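Local coordinates for UPF0434 family protein (Haloferax volcanii, PDB 6F5Z) that probably activates methyltransferases involved in translation as a Trm112-like partner subunit, here bound to a putative methyltransferase in a holoenzyme complex, at residues D11-S16 with T38-V43; E29-R34 with I46-P51; E42-E47 with L54-R59. All blocks are in the same frame, centred on the assembly; numbering follows the deposited sequence.

Contact 1: D11-S16 with T38-V43; sequences DPLDKS and TVTGEV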
loop_
_atom_site.group_PDB
_atom_site.type_symbol
_atom_site.label_atom_id
_atom_site.label_comp_id
_atom_site.label_asym_id
_atom_site.label_seq_id
_atom_site.Cartn_x
_atom_site.Cartn_y
_atom_site.Cartn_z
ATOM N N ASP C 11 16.525 -20.752 16.141
ATOM C CA ASP C 11 16.203 -22.095 15.749
ATOM C C ASP C 11 14.791 -22.116 15.144
ATOM O O ASP C 11 13.870 -21.653 15.777
ATOM C CB ASP C 11 16.245 -22.995 16.990
ATOM C CG ASP C 11 16.248 -24.477 16.710
ATOM O OD1 ASP C 11 15.548 -24.918 15.757
ATOM O OD2 ASP C 11 16.889 -25.223 17.485
ATOM N N PRO C 12 14.605 -22.585 13.909
ATOM C CA PRO C 12 13.243 -22.580 13.326
ATOM C C PRO C 12 12.258 -23.443 14.081
ATOM O O PRO C 12 11.063 -23.167 14.012
ATOM C CB PRO C 12 13.459 -23.128 11.915
ATOM C CG PRO C 12 14.751 -23.930 11.986
ATOM C CD PRO C 12 15.602 -23.157 12.976
ATOM N N LEU C 13 12.746 -24.448 14.856
ATOM C CA LEU C 13 11.790 -25.341 15.529
ATOM C C LEU C 13 11.053 -24.682 16.666
ATOM O O LEU C 13 9.848 -24.858 16.781
ATOM C CB LEU C 13 12.506 -26.570 16.070
ATOM C CG LEU C 13 13.031 -27.555 15.038
ATOM C CD1 LEU C 13 13.919 -28.574 15.693
ATOM C CD2 LEU C 13 11.880 -28.281 14.332
ATOM N N ASP C 14 11.764 -23.949 17.523
ATOM C CA ASP C 14 11.159 -23.369 18.725
ATOM C C ASP C 14 11.543 -21.911 18.985
ATOM O O ASP C 14 11.181 -21.322 20.028
ATOM C CB ASP C 14 11.513 -24.250 19.949
ATOM C CG ASP C 14 12.990 -24.193 20.286
ATOM O OD1 ASP C 14 13.773 -23.669 19.462
ATOM O OD2 ASP C 14 13.365 -24.629 21.399
ATOM N N LYS C 15 12.249 -21.305 18.023
ATOM C CA LYS C 15 12.631 -19.894 18.083
ATOM C C LYS C 15 13.617 -19.564 19.187
ATOM O O LYS C 15 13.776 -18.399 19.552
ATOM C CB LYS C 15 11.392 -18.932 18.136
ATOM C CG LYS C 15 10.230 -19.318 17.210
ATOM C CD LYS C 15 10.630 -19.597 15.764
ATOM C CE LYS C 15 9.410 -19.996 14.993
ATOM N NZ LYS C 15 9.770 -20.534 13.690
ATOM N N SER C 16 14.353 -20.580 19.652
ATOM C CA SER C 16 15.354 -20.377 20.677
ATOM C C SER C 16 16.683 -19.927 20.066
ATOM O O SER C 16 16.889 -19.957 18.847
ATOM C CB SER C 16 15.527 -21.658 21.493
ATOM O OG SER C 16 15.819 -22.733 20.624
ATOM N N THR C 38 20.398 -24.182 21.056
ATOM C CA THR C 38 20.744 -24.234 22.497
ATOM C C THR C 38 19.735 -25.055 23.311
ATOM O O THR C 38 20.036 -25.398 24.471
ATOM C CB THR C 38 20.858 -22.817 23.073
ATOM O OG1 THR C 38 19.619 -22.155 22.890
ATOM C CG2 THR C 38 22.044 -21.999 22.459
ATOM N N VAL C 39 18.534 -25.308 22.757
ATOM C CA VAL C 39 17.493 -26.081 23.442
ATOM C C VAL C 39 17.270 -27.399 22.745
ATOM O O VAL C 39 17.205 -28.451 23.403
ATOM C CB VAL C 39 16.181 -25.250 23.517
ATOM C CG1 VAL C 39 15.039 -26.044 24.148
ATOM C CG2 VAL C 39 16.389 -23.935 24.261
ATOM N N THR C 40 17.135 -27.378 21.412
ATOM C CA THR C 40 16.838 -28.612 20.677
ATOM C C THR C 40 18.063 -29.486 20.398
ATOM O O THR C 40 17.898 -30.658 20.051
ATOM C CB THR C 40 16.226 -28.267 19.287
ATOM O OG1 THR C 40 17.232 -27.599 18.509
ATOM C CG2 THR C 40 14.980 -27.407 19.401
ATOM N N GLY C 41 19.240 -28.868 20.389
ATOM C CA GLY C 41 20.520 -29.485 20.041
ATOM C C GLY C 41 20.650 -29.713 18.539
ATOM O O GLY C 41 21.626 -30.323 18.084
ATOM N N GLU C 42 19.674 -29.214 17.734
ATOM C CA GLU C 42 19.739 -29.431 16.281
ATOM C C GLU C 42 20.911 -28.622 15.680
ATOM O O GLU C 42 21.224 -27.523 16.132
ATOM C CB GLU C 42 18.401 -29.072 15.600
ATOM C CG GLU C 42 17.261 -30.005 16.002
ATOM C CD GLU C 42 17.343 -31.483 15.648
ATOM O OE1 GLU C 42 18.176 -31.872 14.796
ATOM O OE2 GLU C 42 16.524 -32.252 16.208
ATOM N N VAL C 43 21.596 -29.221 14.709
ATOM C CA VAL C 43 22.764 -28.631 14.064
ATOM C C VAL C 43 22.358 -28.160 12.671
ATOM O O VAL C 43 21.952 -28.981 11.852
ATOM C CB VAL C 43 23.954 -29.628 14.012
ATOM C CG1 VAL C 43 25.156 -28.995 13.282
ATOM C CG2 VAL C 43 24.354 -30.079 15.427
HETATM O O HOH W 1 17.336 -24.775 20.112
#
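Asp11 OD2 takes two short hydrogen bonds at once, one of them directly across the contact: Thr40 OG1 donates at 2.6 Å to Asp11 OD2, on its syn lone pair. The second comes from a bridging water 2.7 Å from Asp11 OD2, which also donates to Ser16 OG and accepts from Thr40 N. With chi1 at 66°, Thr40 OG1 lies between its own backbone N and carbonyl carbon, near enough for Glu42 N to donate to Thr40 OG1 at 3.0 Å, closing an ST turn. Asp11 OD1 is likewise engaged, accepting from Leu13 N (an Asx turn) and from the hydroxyl of Tyr44, so both carboxylate oxygens are tied down. Apolar contacts flank the polar centre: the side chains of Leu13 and Glu42 cross at about a right angle, with Leu13 CD1 3.6 Å from Glu42 CG, while Ser16 CB meets Val39 CG2 at 3.7 Å. Hydrogen bonds and a water thus join the two loops. Lys15, on the first loop, makes salt bridges to Asp96 and Glu125 of the methyltransferase chain. The contact lies near the surface, joining the loop before strand 18-22 to the connection between strands 33-37 and 43-47.

Contact 2: E29-R34 with I46-P51; sequences EIIEGR and IEDGIP
Gly33 and Ile46 form an antiparallel hydrogen-bonded pair, the firm part of a contact that also has an acidic, watered margin. Ile46 N donates to Gly33 O at 2.9 Å with an angle of 169°, although the donor stands above the carbonyl plane; the return bond, Gly33 N to Ile46 O, is longer at 3.3 Å. Close by, the chain reverses through a type I' turn from Glu47 to Ile50, in which Asp48 and Gly49 both take positive phi. This presents Gly49 N to Ile31 O at 2.8 Å, in the carbonyl plane and on a lone pair, and lets Gly49 CA make a CH...O contact of 3.4 Å with Ile30 O. Ile46 is buried in the interior: CG1 points anti to its carbonyl carbon (chi1 -61°), and CD1 reaches over to Ile30 CG2 at 4.0 Å, with Met6 and Leu20 also against this side chain.

Toward solvent the contact is looser. Glu32, bent at chi2, curls its carboxylate back over the turn, where Asp48 N meets OE2 at 3.1 Å from well above the carboxylate plane. A water lies 2.7 Å from Glu32 OE1 and close to Ile46 O as well, though it cannot donate fully to each of its neighbours. Asp48 and Glu47 are exposed here, and Glu29 turns to the N-terminal amine of Met1.

The worked lesson is a division of labour: backbone groups and isoleucines carry most of the cohesion, with one acid, Glu32, receiving a turn N-H, while acids gather at the solvent-facing margin of this halophilic protein. Asp48 OD1 is 4.9 Å from Glu32 OE2, and this closeness of like charges may raise the proton affinity of Glu32, an effect that the Asp48 N-H would partly offset.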
loop_
_atom_site.group_PDB
_atom_site.type_symbol
_atom_site.label_atom_id
_atom_site.label_comp_id
_atom_site.label_asym_id
_atom_site.label_seq_id
_atom_site.Cartn_x
_atom_site.Cartn_y
_atom_site.Cartn_z
ATOM N N GLU C 29 32.555 -12.368 7.360
ATOM C CA GLU C 29 31.953 -13.459 6.597
ATOM C C GLU C 29 32.224 -14.848 7.195
ATOM O O GLU C 29 33.369 -15.261 7.262
ATOM C CB GLU C 29 32.440 -13.397 5.127
ATOM C CG GLU C 29 31.782 -14.430 4.220
ATOM C CD GLU C 29 30.285 -14.282 4.019
ATOM O OE1 GLU C 29 29.725 -13.215 4.359
ATOM O OE2 GLU C 29 29.680 -15.230 3.471
ATOM N N ILE C 30 31.178 -15.577 7.610
ATOM C CA ILE C 30 31.315 -16.958 8.059
ATOM C C ILE C 30 31.112 -17.848 6.838
ATOM O O ILE C 30 30.031 -17.823 6.231
ATOM C CB ILE C 30 30.299 -17.298 9.162
ATOM C CG1 ILE C 30 30.386 -16.312 10.347
ATOM C CG2 ILE C 30 30.515 -18.745 9.645
ATOM C CD1 ILE C 30 31.825 -16.120 10.929
ATOM N N ILE C 31 32.127 -18.662 6.499
ATOM C CA ILE C 31 32.101 -19.490 5.286
ATOM C C ILE C 31 31.754 -20.922 5.637
ATOM O O ILE C 31 30.915 -21.519 4.953
ATOM C CB ILE C 31 33.456 -19.401 4.539
ATOM C CG1 ILE C 31 33.820 -17.924 4.233
ATOM C CG2 ILE C 31 33.444 -20.269 3.272
ATOM C CD1 ILE C 31 35.254 -17.674 3.903
ATOM N N GLU C 32 32.378 -21.483 6.701
ATOM C CA GLU C 32 32.083 -22.838 7.125
ATOM C C GLU C 32 31.851 -22.825 8.619
ATOM O O GLU C 32 32.553 -22.114 9.326
ATOM C CB GLU C 32 33.241 -23.795 6.799
ATOM C CG GLU C 32 33.531 -23.917 5.321
ATOM C CD GLU C 32 32.415 -24.464 4.443
ATOM O OE1 GLU C 32 31.587 -25.256 4.964
ATOM O OE2 GLU C 32 32.473 -24.231 3.211
ATOM N N GLY C 33 30.885 -23.611 9.078
ATOM C CA GLY C 33 30.570 -23.643 10.490
ATOM C C GLY C 33 29.193 -24.221 10.691
ATOM O O GLY C 33 28.692 -24.946 9.826
ATOM N N ARG C 34 28.615 -23.929 11.842
ATOM C CA ARG C 34 27.285 -24.430 12.109
ATOM C C ARG C 34 26.622 -23.574 13.170
ATOM O O ARG C 34 27.294 -22.922 13.967
ATOM C CB ARG C 34 27.311 -25.916 12.525
ATOM C CG ARG C 34 28.092 -26.165 13.802
ATOM C CD ARG C 34 28.675 -27.595 13.894
ATOM N NE ARG C 34 29.438 -27.899 12.689
ATOM C CZ ARG C 34 30.682 -27.467 12.454
ATOM N NH1 ARG C 34 31.364 -26.829 13.400
ATOM N NH2 ARG C 34 31.257 -27.698 11.285
ATOM N N ILE C 46 26.492 -24.340 8.075
ATOM C CA ILE C 46 26.760 -23.175 7.224
ATOM C C ILE C 46 27.750 -23.705 6.214
ATOM O O ILE C 46 28.838 -24.165 6.603
ATOM C CB ILE C 46 27.373 -22.023 8.020
ATOM C CG1 ILE C 46 26.406 -21.560 9.137
ATOM C CG2 ILE C 46 27.773 -20.888 7.089
ATOM C CD1 ILE C 46 27.033 -20.591 10.214
ATOM N N GLU C 47 27.340 -23.726 4.938
ATOM C CA GLU C 47 28.086 -24.369 3.882
ATOM C C GLU C 47 28.374 -23.364 2.831
ATOM O O GLU C 47 27.441 -22.824 2.236
ATOM C CB GLU C 47 27.260 -25.532 3.296
ATOM C CG GLU C 47 26.852 -26.537 4.358
ATOM C CD GLU C 47 25.800 -27.525 3.900
ATOM O OE1 GLU C 47 24.905 -27.164 3.104
ATOM O OE2 GLU C 47 25.917 -28.699 4.300
ATOM N N ASP C 48 29.664 -23.061 2.633
ATOM C CA ASP C 48 30.086 -22.031 1.676
ATOM C C ASP C 48 29.280 -20.727 1.891
ATOM O O ASP C 48 28.743 -20.109 0.934
ATOM C CB ASP C 48 29.981 -22.503 0.201
ATOM C CG ASP C 48 30.737 -21.607 -0.763
ATOM O OD1 ASP C 48 31.706 -20.951 -0.325
ATOM O OD2 ASP C 48 30.279 -21.465 -1.935
ATOM N N GLY C 49 29.120 -20.367 3.163
ATOM C CA GLY C 49 28.462 -19.125 3.556
ATOM C C GLY C 49 26.946 -19.159 3.646
ATOM O O GLY C 49 26.322 -18.159 4.046
ATOM N N ILE C 50 26.333 -20.301 3.283
ATOM C CA ILE C 50 24.884 -20.397 3.305
ATOM C C ILE C 50 24.425 -21.311 4.443
ATOM O O ILE C 50 24.646 -22.540 4.393
ATOM C CB ILE C 50 24.342 -20.909 1.941
ATOM C CG1 ILE C 50 24.710 -19.871 0.809
ATOM C CG2 ILE C 50 22.803 -21.120 2.044
ATOM C CD1 ILE C 50 24.310 -20.304 -0.585
ATOM N N PRO C 51 23.722 -20.747 5.452
ATOM C CA PRO C 51 23.162 -21.586 6.500
ATOM C C PRO C 51 21.988 -22.392 5.951
ATOM O O PRO C 51 21.144 -21.838 5.210
ATOM C CB PRO C 51 22.657 -20.591 7.545
ATOM C CG PRO C 51 23.290 -19.290 7.179
ATOM C CD PRO C 51 23.462 -19.320 5.710
HETATM O O HOH W 2 27.083 -15.586 1.883
HETATM O O HOH W 3 30.411 -26.270 7.180
#

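Contact 3: E42-E47 with L54-R59; sequences EVYPIE and LPPDMR
Arg59 and Tyr44 meet where the C-terminal tail folds over strand 43-47 of the antiparallel sheet, in a member, by family, of the zinc beta-ribbon clan. The Arg59 and Tyr44 side chains cross at about a right angle, ring and guanidinium planes 61° apart, with Arg59 NH2 3.4 Å from Tyr44 CD1. Arg59 NH2 also gives a weak, bent bond to Val43 O (3.2 Å), and one face of the guanidinium is covered by Pro45 CD. Beside this, the Pro56 ring lies across the end of Glu42, its CG 3.5 Å from Glu42 CD; Pro56 CD approaches Tyr44 OH.

The next shell explains these positions. The bend of Arg59 at chi3 (-83°) turns its NE back on its own segment, where Leu54 O accepts it; that same oxygen lies at the Tyr44 ring edge, 3.4 Å from CE1. The tail's 3-10 segment 56-58 is held by backbone bonds from Met58 N to Pro55 O and from Arg59 N to Pro56 O. Farther out, Asp11 binds the Tyr44 hydroxyl, and Leu54 and Pro55 pack on Gly92 and Asp93 of the methyltransferase chain. The bond from Arg59 NE to Leu54 O is 3.0 Å long and nearly straight, at 176°.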
loop_
_atom_site.group_PDB
_atom_site.type_symbol
_atom_site.label_atom_id
_atom_site.label_comp_id
_atom_site.label_asym_id
_atom_site.label_seq_id
_atom_site.Cartn_x
_atom_site.Cartn_y
_atom_site.Cartn_z
ATOM N N GLU C 42 19.674 -29.214 17.734
ATOM C CA GLU C 42 19.739 -29.431 16.281
ATOM C C GLU C 42 20.911 -28.622 15.680
ATOM O O GLU C 42 21.224 -27.523 16.132
ATOM C CB GLU C 42 18.401 -29.072 15.600
ATOM C CG GLU C 42 17.261 -30.005 16.002
ATOM C CD GLU C 42 17.343 -31.483 15.648
ATOM O OE1 GLU C 42 18.176 -31.872 14.796
ATOM O OE2 GLU C 42 16.524 -32.252 16.208
ATOM N N VAL C 43 21.596 -29.221 14.709
ATOM C CA VAL C 43 22.764 -28.631 14.064
ATOM C C VAL C 43 22.358 -28.160 12.671
ATOM O O VAL C 43 21.952 -28.981 11.852
ATOM C CB VAL C 43 23.954 -29.628 14.012
ATOM C CG1 VAL C 43 25.156 -28.995 13.282
ATOM C CG2 VAL C 43 24.354 -30.079 15.427
ATOM N N TYR C 44 22.497 -26.858 12.412
ATOM C CA TYR C 44 22.159 -26.216 11.129
ATOM C C TYR C 44 23.485 -25.827 10.484
ATOM O O TYR C 44 24.162 -24.905 10.966
ATOM C CB TYR C 44 21.251 -25.015 11.384
ATOM C CG TYR C 44 19.968 -25.450 12.067
ATOM C CD1 TYR C 44 18.950 -26.072 11.346
ATOM C CD2 TYR C 44 19.759 -25.217 13.426
ATOM C CE1 TYR C 44 17.774 -26.483 11.962
ATOM C CE2 TYR C 44 18.566 -25.596 14.048
ATOM C CZ TYR C 44 17.577 -26.234 13.308
ATOM O OH TYR C 44 16.378 -26.651 13.865
ATOM N N PRO C 45 23.915 -26.537 9.428
ATOM C CA PRO C 45 25.252 -26.254 8.878
ATOM C C PRO C 45 25.317 -24.974 8.088
ATOM O O PRO C 45 24.340 -24.601 7.444
ATOM C CB PRO C 45 25.522 -27.462 7.985
ATOM C CG PRO C 45 24.138 -27.854 7.482
ATOM C CD PRO C 45 23.221 -27.602 8.680
ATOM N N ILE C 46 26.492 -24.340 8.075
ATOM C CA ILE C 46 26.760 -23.175 7.224
ATOM C C ILE C 46 27.750 -23.705 6.214
ATOM O O ILE C 46 28.838 -24.165 6.603
ATOM C CB ILE C 46 27.373 -22.023 8.020
ATOM C CG1 ILE C 46 26.406 -21.560 9.137
ATOM C CG2 ILE C 46 27.773 -20.888 7.089
ATOM C CD1 ILE C 46 27.033 -20.591 10.214
ATOM N N GLU C 47 27.340 -23.726 4.938
ATOM C CA GLU C 47 28.086 -24.369 3.882
ATOM C C GLU C 47 28.374 -23.364 2.831
ATOM O O GLU C 47 27.441 -22.824 2.236
ATOM C CB GLU C 47 27.260 -25.532 3.296
ATOM C CG GLU C 47 26.852 -26.537 4.358
ATOM C CD GLU C 47 25.800 -27.525 3.900
ATOM O OE1 GLU C 47 24.905 -27.164 3.104
ATOM O OE2 GLU C 47 25.917 -28.699 4.300
ATOM N N LEU C 54 16.659 -25.314 7.370
ATOM C CA LEU C 54 15.463 -26.128 7.230
ATOM C C LEU C 54 15.325 -26.938 8.511
ATOM O O LEU C 54 16.334 -27.425 9.047
ATOM C CB LEU C 54 15.579 -27.133 6.076
ATOM C CG LEU C 54 15.472 -26.578 4.686
ATOM C CD1 LEU C 54 15.853 -27.632 3.707
ATOM C CD2 LEU C 54 14.032 -26.105 4.395
ATOM N N PRO C 55 14.080 -27.248 8.912
ATOM C CA PRO C 55 13.878 -28.173 10.042
ATOM C C PRO C 55 14.559 -29.501 9.744
ATOM O O PRO C 55 14.677 -29.882 8.574
ATOM C CB PRO C 55 12.360 -28.373 10.058
ATOM C CG PRO C 55 11.819 -27.185 9.435
ATOM C CD PRO C 55 12.784 -26.803 8.356
ATOM N N PRO C 56 15.106 -30.185 10.770
ATOM C CA PRO C 56 15.839 -31.447 10.523
ATOM C C PRO C 56 15.099 -32.507 9.693
ATOM O O PRO C 56 15.748 -33.204 8.901
ATOM C CB PRO C 56 16.170 -31.954 11.944
ATOM C CG PRO C 56 15.257 -31.174 12.866
ATOM C CD PRO C 56 15.099 -29.833 12.207
ATOM N N ASP C 57 13.756 -32.601 9.821
ATOM C CA ASP C 57 12.950 -33.571 9.054
ATOM C C ASP C 57 13.000 -33.358 7.519
ATOM O O ASP C 57 12.713 -34.294 6.768
ATOM C CB ASP C 57 11.490 -33.573 9.542
ATOM C CG ASP C 57 11.286 -34.180 10.924
ATOM O OD1 ASP C 57 12.163 -34.954 11.374
ATOM O OD2 ASP C 57 10.246 -33.886 11.554
ATOM N N MET C 58 13.399 -32.145 7.067
ATOM C CA MET C 58 13.520 -31.766 5.651
ATOM C C MET C 58 14.953 -31.827 5.091
ATOM O O MET C 58 15.187 -31.408 3.944
ATOM C CB MET C 58 12.948 -30.364 5.450
ATOM C CG MET C 58 11.476 -30.313 5.672
ATOM S SD MET C 58 10.887 -28.636 5.428
ATOM C CE MET C 58 9.193 -28.827 6.072
ATOM N N ARG C 59 15.911 -32.323 5.897
ATOM C CA ARG C 59 17.319 -32.451 5.508
ATOM C C ARG C 59 17.764 -33.901 5.557
ATOM O O ARG C 59 17.324 -34.632 6.437
ATOM C CB ARG C 59 18.214 -31.594 6.410
ATOM C CG ARG C 59 18.040 -30.097 6.194
ATOM C CD ARG C 59 19.098 -29.290 6.915
ATOM N NE ARG C 59 18.767 -29.071 8.323
ATOM C CZ ARG C 59 19.447 -29.595 9.339
ATOM N NH1 ARG C 59 20.517 -30.345 9.113
ATOM N NH2 ARG C 59 19.073 -29.358 10.587
HETATM O O HOH W 4 23.406 -31.134 10.620
#

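How the contacts relate
From the N terminus, residues 11-16 come first and wait through strands 18-22, 24-26, 29-31 and 33-37 until 38-43 closes contact 1. Before that closure, 29-34 has opened contact 2, completed only at 46-51, so the two loops cross. Contact 3 starts on 42-47, overlapping the end of 38-43 and the start of 46-51, and is shut by the tail at 54-59. Contacts 1 and 2 lie on opposite sides of the chain's centre, though Val43 CG1 touches Arg34 CB; Asp11 and Leu13 meet Tyr44, joining contacts 1 and 3. Together they join the loop before strand 18-22, the turn between strands 33-37 and 43-47, the corner at 29-34 and the C-terminal tail to strand 43-47, which serves all three.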